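Local coordinates for tetratricopeptide TPR_2 repeat protein (Thermobaculum terrenum, PDB 5DJS) that combines tetratricopeptide repeats with a family 41 GT-B fold of two Rossmann-like domains and is seen here with uridine-5'-diphosphate bound, at residues 136-139 and 140-144; 154-158 and 159-163; 491-494 and 495-499. The protein carries 1 engineered substitution. One frame throughout, in Å; residues are numbered along the deposited sequence.

Contact 1: 136-139 and 140-144; sequences ALDW and ARRYA
In the C-terminal part of helix 129-143, Asp138, Arg141 and Arg142 form a salt-bridge network, while Trp139 meets Tyr143 on a neighbouring face of the same helix. The two carboxylate oxygens are shared out. OD1 of Asp138 accepts from NE of Arg142 at 2.7 Å on its syn side, the donor tilted out of the carboxylate plane but the oxygen lying close to the guanidinium plane; NH2 of Arg142 adds a weak bond to the same OD1 at 3.2 Å. OD2 of Asp138 receives weak bonds from NH1 and NH2 of Arg141, the nearer, NH1, at 3.3 Å, with the carboxylate and guanidinium planes almost perpendicular, at 89°. Asp138 CG stands anti to the backbone N (chi1 -157°), which swings the acid along the helix toward both arginines, and a bend at chi3 turns the Arg141 guanidinium back toward OD2 of Asp138, with Asp138 O over one of its faces.

The aromatic pair is T-shaped. The edge of Tyr143 points at a face of the Trp139 indole: CD2 of Tyr143 is 3.7 Å from CD1 of Trp139, and the planes stand at 70°. Tyr143 N to Trp139 O, 3.0 Å, is the ordinary helical bond between the same two residues. Beyond the helix, the indole ring meets His114 of helix 111-120 and the edge-to-face partner His247.

The acid would be expected to offset the charge of two neighbouring arginines through unequal links, whereas the indole is held by ring packing on Tyr143 and by its NE1 bond to His111 O, which together would restrict its rotation.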
loop_
_atom_site.group_PDB
_atom_site.type_symbol
_atom_site.label_atom_id
_atom_site.label_comp_id
_atom_site.label_asym_id
_atom_site.label_seq_id
_atom_site.Cartn_x
_atom_site.Cartn_y
_atom_site.Cartn_z
ATOM N N ALA A 136 -5.240 -12.062 11.961
ATOM C CA ALA A 136 -3.797 -11.951 11.677
ATOM C C ALA A 136 -3.000 -13.002 12.444
ATOM O O ALA A 136 -2.179 -13.724 11.863
ATOM C CB ALA A 136 -3.293 -10.572 12.035
ATOM N N LEU A 137 -3.267 -13.067 13.751
ATOM C CA LEU A 137 -2.721 -14.094 14.619
ATOM C C LEU A 137 -2.995 -15.486 14.059
ATOM O O LEU A 137 -2.089 -16.317 13.990
ATOM C CB LEU A 137 -3.336 -13.992 16.014
ATOM C CG LEU A 137 -2.962 -12.797 16.876
ATOM C CD1 LEU A 137 -3.812 -12.769 18.133
ATOM C CD2 LEU A 137 -1.489 -12.817 17.236
ATOM N N ASP A 138 -4.246 -15.726 13.657
ATOM C CA ASP A 138 -4.649 -17.019 13.075
ATOM C C ASP A 138 -3.744 -17.389 11.916
ATOM O O ASP A 138 -3.271 -18.499 11.852
ATOM C CB ASP A 138 -6.116 -16.998 12.613
ATOM C CG ASP A 138 -6.732 -18.394 12.527
ATOM O OD1 ASP A 138 -6.672 -19.030 11.457
ATOM O OD2 ASP A 138 -7.313 -18.845 13.534
ATOM N N TRP A 139 -3.485 -16.428 11.032
ATOM C CA TRP A 139 -2.576 -16.604 9.896
ATOM C C TRP A 139 -1.189 -17.007 10.357
ATOM O O TRP A 139 -0.634 -17.996 9.882
ATOM C CB TRP A 139 -2.485 -15.293 9.102
ATOM C CG TRP A 139 -1.594 -15.299 7.907
ATOM C CD1 TRP A 139 -1.917 -15.677 6.650
ATOM C CD2 TRP A 139 -0.246 -14.853 7.859
ATOM N NE1 TRP A 139 -0.850 -15.503 5.799
ATOM C CE2 TRP A 139 0.196 -15.001 6.523
ATOM C CE3 TRP A 139 0.643 -14.343 8.818
ATOM C CZ2 TRP A 139 1.489 -14.660 6.120
ATOM C CZ3 TRP A 139 1.936 -13.989 8.409
ATOM C CH2 TRP A 139 2.342 -14.156 7.076
ATOM N N ALA A 140 -0.645 -16.216 11.279
ATOM C CA ALA A 140 0.717 -16.386 11.778
ATOM C C ALA A 140 0.893 -17.754 12.382
ATOM O O ALA A 140 1.843 -18.468 12.049
ATOM C CB ALA A 140 1.038 -15.321 12.820
ATOM N N ARG A 141 -0.032 -18.112 13.264
ATOM C CA ARG A 141 -0.029 -19.430 13.912
ATOM C C ARG A 141 0.025 -20.574 12.897
ATOM O O ARG A 141 0.722 -21.554 13.114
ATOM C CB ARG A 141 -1.257 -19.579 14.814
ATOM C CG ARG A 141 -1.112 -20.612 15.918
ATOM C CD ARG A 141 -2.463 -21.002 16.505
ATOM N NE ARG A 141 -3.386 -21.474 15.454
ATOM C CZ ARG A 141 -4.548 -20.908 15.102
ATOM N NH1 ARG A 141 -5.029 -19.829 15.726
ATOM N NH2 ARG A 141 -5.254 -21.445 14.111
ATOM N N ARG A 142 -0.697 -20.427 11.791
ATOM C CA ARG A 142 -0.767 -21.455 10.759
ATOM C C ARG A 142 0.504 -21.557 9.929
ATOM O O ARG A 142 0.987 -22.662 9.695
ATOM C CB ARG A 142 -1.957 -21.205 9.824
ATOM C CG ARG A 142 -3.304 -21.497 10.463
ATOM C CD ARG A 142 -4.458 -21.208 9.516
ATOM N NE ARG A 142 -5.715 -21.206 10.252
ATOM C CZ ARG A 142 -6.369 -22.288 10.681
ATOM N NH1 ARG A 142 -5.909 -23.514 10.441
ATOM N NH2 ARG A 142 -7.510 -22.137 11.358
ATOM N N TYR A 143 1.028 -20.411 9.476
ATOM C CA TYR A 143 2.054 -20.372 8.415
ATOM C C TYR A 143 3.429 -19.815 8.794
ATOM O O TYR A 143 4.394 -20.015 8.053
ATOM C CB TYR A 143 1.504 -19.604 7.207
ATOM C CG TYR A 143 0.162 -20.122 6.746
ATOM C CD1 TYR A 143 0.001 -21.465 6.381
ATOM C CD2 TYR A 143 -0.954 -19.288 6.700
ATOM C CE1 TYR A 143 -1.239 -21.952 5.974
ATOM C CE2 TYR A 143 -2.188 -19.764 6.298
ATOM C CZ TYR A 143 -2.334 -21.084 5.940
ATOM O OH TYR A 143 -3.586 -21.476 5.554
ATOM N N ALA A 144 3.530 -19.140 9.935
ATOM C CA ALA A 144 4.736 -18.384 10.284
ATOM C C ALA A 144 5.385 -18.880 11.565
ATOM O O ALA A 144 6.546 -19.275 11.552
ATOM C CB ALA A 144 4.399 -16.910 10.412
#

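Contact 2: 154-158 and 159-163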
loop_
_atom_site.group_PDB
_atom_site.type_symbol
_atom_site.label_atom_id
_atom_site.label_comp_id
_atom_site.label_asym_id
_atom_site.label_seq_id
_atom_site.Cartn_x
_atom_site.Cartn_y
_atom_site.Cartn_z
ATOM N N PRO A 154 22.747 -11.972 19.121
ATOM C CA PRO A 154 23.391 -11.599 17.856
ATOM C C PRO A 154 24.861 -11.988 17.737
ATOM O O PRO A 154 25.575 -12.038 18.732
ATOM C CB PRO A 154 23.274 -10.073 17.848
ATOM C CG PRO A 154 22.047 -9.794 18.627
ATOM C CD PRO A 154 21.949 -10.859 19.673
ATOM N N VAL A 155 25.295 -12.214 16.505
ATOM C CA VAL A 155 26.685 -12.526 16.202
ATOM C C VAL A 155 27.510 -11.233 16.191
ATOM O O VAL A 155 27.087 -10.243 15.595
ATOM C CB VAL A 155 26.804 -13.187 14.814
ATOM C CG1 VAL A 155 28.258 -13.491 14.501
ATOM C CG2 VAL A 155 25.978 -14.462 14.739
ATOM N N ASP A 156 28.702 -11.268 16.796
ATOM C CA ASP A 156 29.501 -10.059 17.052
ATOM C C ASP A 156 28.598 -9.006 17.711
ATOM O O ASP A 156 28.311 -7.969 17.107
ATOM C CB ASP A 156 30.173 -9.541 15.749
ATOM C CG ASP A 156 31.219 -8.418 15.993
ATOM O OD1 ASP A 156 31.542 -8.080 17.171
ATOM O OD2 ASP A 156 31.730 -7.878 14.978
ATOM N N PRO A 157 28.129 -9.279 18.944
ATOM C CA PRO A 157 27.215 -8.341 19.607
ATOM C C PRO A 157 27.938 -7.120 20.181
ATOM O O PRO A 157 27.969 -6.905 21.393
ATOM C CB PRO A 157 26.561 -9.201 20.698
ATOM C CG PRO A 157 27.595 -10.220 21.032
ATOM C CD PRO A 157 28.399 -10.466 19.779
ATOM N N ASP A 158 28.485 -6.314 19.283
ATOM C CA ASP A 158 29.206 -5.101 19.615
ATOM C C ASP A 158 28.172 -3.996 19.410
ATOM O O ASP A 158 27.793 -3.734 18.265
ATOM C CB ASP A 158 30.406 -4.947 18.665
ATOM C CG ASP A 158 31.240 -3.697 18.933
ATOM O OD1 ASP A 158 30.945 -2.919 19.876
ATOM O OD2 ASP A 158 32.219 -3.504 18.180
ATOM N N PRO A 159 27.689 -3.358 20.504
ATOM C CA PRO A 159 26.627 -2.345 20.335
ATOM C C PRO A 159 26.968 -1.154 19.421
ATOM O O PRO A 159 26.048 -0.496 18.920
ATOM C CB PRO A 159 26.365 -1.860 21.773
ATOM C CG PRO A 159 26.837 -2.971 22.652
ATOM C CD PRO A 159 28.008 -3.575 21.932
ATOM N N HIS A 160 28.261 -0.890 19.201
ATOM C CA HIS A 160 28.715 0.290 18.462
ATOM C C HIS A 160 29.221 0.014 17.055
ATOM O O HIS A 160 29.490 0.960 16.338
ATOM C CB HIS A 160 29.811 1.012 19.261
ATOM C CG HIS A 160 29.428 1.298 20.683
ATOM N ND1 HIS A 160 28.466 2.227 21.023
ATOM C CD2 HIS A 160 29.857 0.758 21.849
ATOM C CE1 HIS A 160 28.320 2.251 22.336
ATOM N NE2 HIS A 160 29.154 1.369 22.862
ATOM N N ARG A 161 29.352 -1.248 16.643
ATOM C CA ARG A 161 29.926 -1.556 15.312
ATOM C C ARG A 161 29.020 -1.161 14.145
ATOM O O ARG A 161 27.824 -0.893 14.322
ATOM C CB ARG A 161 30.309 -3.041 15.176
ATOM C CG ARG A 161 29.144 -4.025 15.182
ATOM C CD ARG A 161 29.588 -5.437 14.852
ATOM N NE ARG A 161 28.999 -5.895 13.594
ATOM C CZ ARG A 161 27.964 -6.733 13.463
ATOM N NH1 ARG A 161 27.342 -7.269 14.508
ATOM N NH2 ARG A 161 27.552 -7.050 12.240
ATOM N N ARG A 162 29.608 -1.134 12.950
ATOM C CA ARG A 162 28.852 -0.863 11.734
ATOM C C ARG A 162 27.835 -1.994 11.528
ATOM O O ARG A 162 28.194 -3.174 11.568
ATOM C CB ARG A 162 29.783 -0.699 10.517
ATOM C CG ARG A 162 29.057 -0.698 9.169
ATOM C CD ARG A 162 29.633 0.255 8.136
ATOM N NE ARG A 162 30.250 -0.421 6.996
ATOM C CZ ARG A 162 30.042 -0.142 5.701
ATOM N NH1 ARG A 162 29.205 0.818 5.298
ATOM N NH2 ARG A 162 30.689 -0.848 4.775
ATOM N N LEU A 163 26.574 -1.614 11.327
ATOM C CA LEU A 163 25.461 -2.561 11.158
ATOM C C LEU A 163 25.118 -2.755 9.688
ATOM O O LEU A 163 25.211 -1.825 8.898
ATOM C CB LEU A 163 24.217 -2.060 11.895
ATOM C CG LEU A 163 23.936 -2.512 13.334
ATOM C CD1 LEU A 163 25.171 -2.942 14.114
ATOM C CD2 LEU A 163 23.194 -1.405 14.070
#
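The backbone between Asp156 and Arg161 folds twice in succession: an inverse gamma turn centred on Pro157, with Asp158 N bonded to Asp156 O at 2.7 Å, runs into a type I beta turn from Asp158 to Arg161, whose closing bond from Arg161 N to Asp158 O is weak at 3.4 Å. Asp158 also uses its side chain within the second turn. Its OD1 accepts a weak bond at 3.4 Å from His160 N, two residues on, the pattern of an Asx turn, while its OD2 lies 3.6 Å from Arg161 CB.

These turns belong to the surface loop that leads from helix 129-143 into strand 163-169 of the N-terminal parallel sheet, and Arg161 spans both. Its CG sits between the backbone N and the carbonyl carbon (chi1 67°), which sends the chain back toward 154-158; a bend at chi3 then turns the guanidinium toward Asp156. There NH1 of Arg161 donates to Asp156 O at 2.9 Å with a rather bent N-H...O angle of 140°. That carbonyl accepts twice: Arg161 NH1 and Asp158 N reach it from opposite faces of its plane.

The carboxylate of Asp156 makes a different kind of link. Its plane runs nearly parallel to the guanidinium, 8° apart, but OD2 of Asp156 is 3.6 Å from Arg161 NE and well out of the guanidinium plane, giving a long ion pair in which no N-H points at the oxygen. Arg161 NH2 finds a second acid in Asp239, and Trp516 NE1 of helix 479-521 bonds to Asp158 O.

Contact 3: 491-494 and 495-499; sequences RWLR and SVSMS
Backbone bonds tie Arg491 to Ser495 and Trp492 to Val496 in the regular i to i+4 pattern of the long C-terminal helix 479-521: Ser495 N lies 3.1 Å from Arg491 O, and Val496 N lies 2.9 Å from Trp492 O. A later link of the same kind, from Met498 N to Arg494 O at 3.2 Å, is weak.

Two serines add side-chain bonds to this ladder. Ser497 OG donates to Leu493 O at 2.8 Å, and since Ser497 N also bonds to that carbonyl, Leu493 O accepts twice, from opposite faces of its plane. The hydroxyl comes from above, 43° out of the carbonyl plane, so it does not use a lone-pair direction; its placement beside the backbone N (chi1 -67°) turns it back down the helix. Ser499 OG repeats the arrangement on Ser495 O at 3.2 Å, again sharing the acceptor with its own backbone N.

Apolar contact occupies another face. Val496 CG2 sits over one face of the Trp492 indole in a CH-pi contact, 4.2 Å from the centroid of the five-membered ring and 27° off its normal. Helix 423-430, which brings Leu426 and Leu429 against the indole, contributes Thr423, Thr424 and Glu427 to the UDP pocket; the Trp492 side chain itself stays about 13 Å from the ligand.

The hydroxyls of Ser497 and Ser499 are thus bonded to the carbonyls one turn back, while Val496 covers one face of the indole, whose ring also joins this helix to helix 423-430 through apolar packing.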
loop_
_atom_site.group_PDB
_atom_site.type_symbol
_atom_site.label_atom_id
_atom_site.label_comp_id
_atom_site.label_asym_id
_atom_site.label_seq_id
_atom_site.Cartn_x
_atom_site.Cartn_y
_atom_site.Cartn_z
ATOM N N ARG A 491 6.012 27.288 2.946
ATOM C CA ARG A 491 7.115 27.306 3.911
ATOM C C ARG A 491 7.506 25.906 4.355
ATOM O O ARG A 491 8.694 25.578 4.414
ATOM C CB ARG A 491 6.753 28.150 5.138
ATOM C CG ARG A 491 6.613 29.624 4.815
ATOM C CD ARG A 491 6.331 30.468 6.048
ATOM N NE ARG A 491 6.198 31.872 5.670
ATOM C CZ ARG A 491 7.212 32.684 5.366
ATOM N NH1 ARG A 491 8.478 32.261 5.391
ATOM N NH2 ARG A 491 6.959 33.943 5.020
ATOM N N TRP A 492 6.504 25.099 4.688
ATOM C CA TRP A 492 6.714 23.697 5.027
ATOM C C TRP A 492 7.446 22.954 3.888
ATOM O O TRP A 492 8.451 22.294 4.148
ATOM C CB TRP A 492 5.375 23.034 5.385
ATOM C CG TRP A 492 5.438 21.552 5.599
ATOM C CD1 TRP A 492 5.694 20.901 6.772
ATOM C CD2 TRP A 492 5.229 20.536 4.611
ATOM N NE1 TRP A 492 5.667 19.541 6.571
ATOM C CE2 TRP A 492 5.386 19.290 5.252
ATOM C CE3 TRP A 492 4.929 20.559 3.243
ATOM C CZ2 TRP A 492 5.247 18.072 4.571
ATOM C CZ3 TRP A 492 4.794 19.355 2.565
ATOM C CH2 TRP A 492 4.954 18.127 3.232
ATOM N N LEU A 493 6.968 23.092 2.647
ATOM C CA LEU A 493 7.599 22.447 1.465
ATOM C C LEU A 493 9.113 22.696 1.415
ATOM O O LEU A 493 9.896 21.765 1.254
ATOM C CB LEU A 493 6.972 22.950 0.146
ATOM C CG LEU A 493 7.013 22.144 -1.166
ATOM C CD1 LEU A 493 7.316 23.044 -2.355
ATOM C CD2 LEU A 493 7.980 20.974 -1.175
ATOM N N ARG A 494 9.497 23.960 1.571
ATOM C CA ARG A 494 10.895 24.399 1.483
ATOM C C ARG A 494 11.748 23.841 2.627
ATOM O O ARG A 494 12.868 23.364 2.406
ATOM C CB ARG A 494 10.969 25.935 1.501
ATOM C CG ARG A 494 12.245 26.518 0.902
ATOM C CD ARG A 494 12.908 27.581 1.785
ATOM N NE ARG A 494 11.958 28.449 2.497
ATOM C CZ ARG A 494 11.325 29.511 1.988
ATOM N NH1 ARG A 494 11.509 29.889 0.721
ATOM N NH2 ARG A 494 10.487 30.206 2.759
ATOM N N SER A 495 11.213 23.940 3.844
ATOM C CA SER A 495 11.835 23.386 5.065
ATOM C C SER A 495 12.105 21.886 4.945
ATOM O O SER A 495 13.194 21.406 5.257
ATOM C CB SER A 495 10.918 23.640 6.265
ATOM O OG SER A 495 11.259 22.834 7.366
ATOM N N VAL A 496 11.093 21.174 4.466
ATOM C CA VAL A 496 11.139 19.729 4.260
ATOM C C VAL A 496 12.048 19.339 3.084
ATOM O O VAL A 496 12.730 18.312 3.145
ATOM C CB VAL A 496 9.684 19.169 4.140
ATOM C CG1 VAL A 496 9.499 18.184 3.003
ATOM C CG2 VAL A 496 9.228 18.583 5.472
ATOM N N SER A 497 12.055 20.145 2.019
ATOM C CA SER A 497 12.979 19.938 0.881
ATOM C C SER A 497 14.460 19.973 1.299
ATOM O O SER A 497 15.303 19.306 0.696
ATOM C CB SER A 497 12.763 21.003 -0.213
ATOM O OG SER A 497 11.505 20.891 -0.847
ATOM N N MET A 498 14.755 20.765 2.324
ATOM C CA MET A 498 16.116 21.050 2.726
ATOM C C MET A 498 16.625 20.037 3.749
ATOM O O MET A 498 17.670 19.430 3.540
ATOM C CB MET A 498 16.176 22.475 3.294
ATOM C CG MET A 498 17.549 23.134 3.281
ATOM S SD MET A 498 17.597 24.610 4.324
ATOM C CE MET A 498 16.259 25.614 3.659
ATOM N N SER A 499 15.881 19.845 4.837
ATOM C CA SER A 499 16.363 19.061 5.983
ATOM C C SER A 499 15.811 17.623 6.104
ATOM O O SER A 499 16.495 16.758 6.656
ATOM C CB SER A 499 16.087 19.825 7.286
ATOM O OG SER A 499 14.707 19.875 7.572
#

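Overall arrangement
Along the chain the three contacts follow in series. Contact 1 lies on helix 129-143; contact 2 lies in the loop after that helix, leading into strand 163-169 of the first parallel sheet; contact 3 lies far later, on helix 479-521. The centres of contact 1 and contact 2 are 31 Å apart, their nearest atoms about 19 Å. Between contact 2 and contact 3 the centres are 35 Å apart and the nearest atoms about 20 Å. Contact 1 and contact 3, on opposite sides of the chain's centre, have centres 42 Å apart and nearest atoms about 31 Å. Helix 479-521 nevertheless links two of them: it carries contact 3 beside the second domain, and its Arg513 and Trp516 bond to the loop of contact 2, consistent with the C-terminal helix of a GT-B fold crossing between domains.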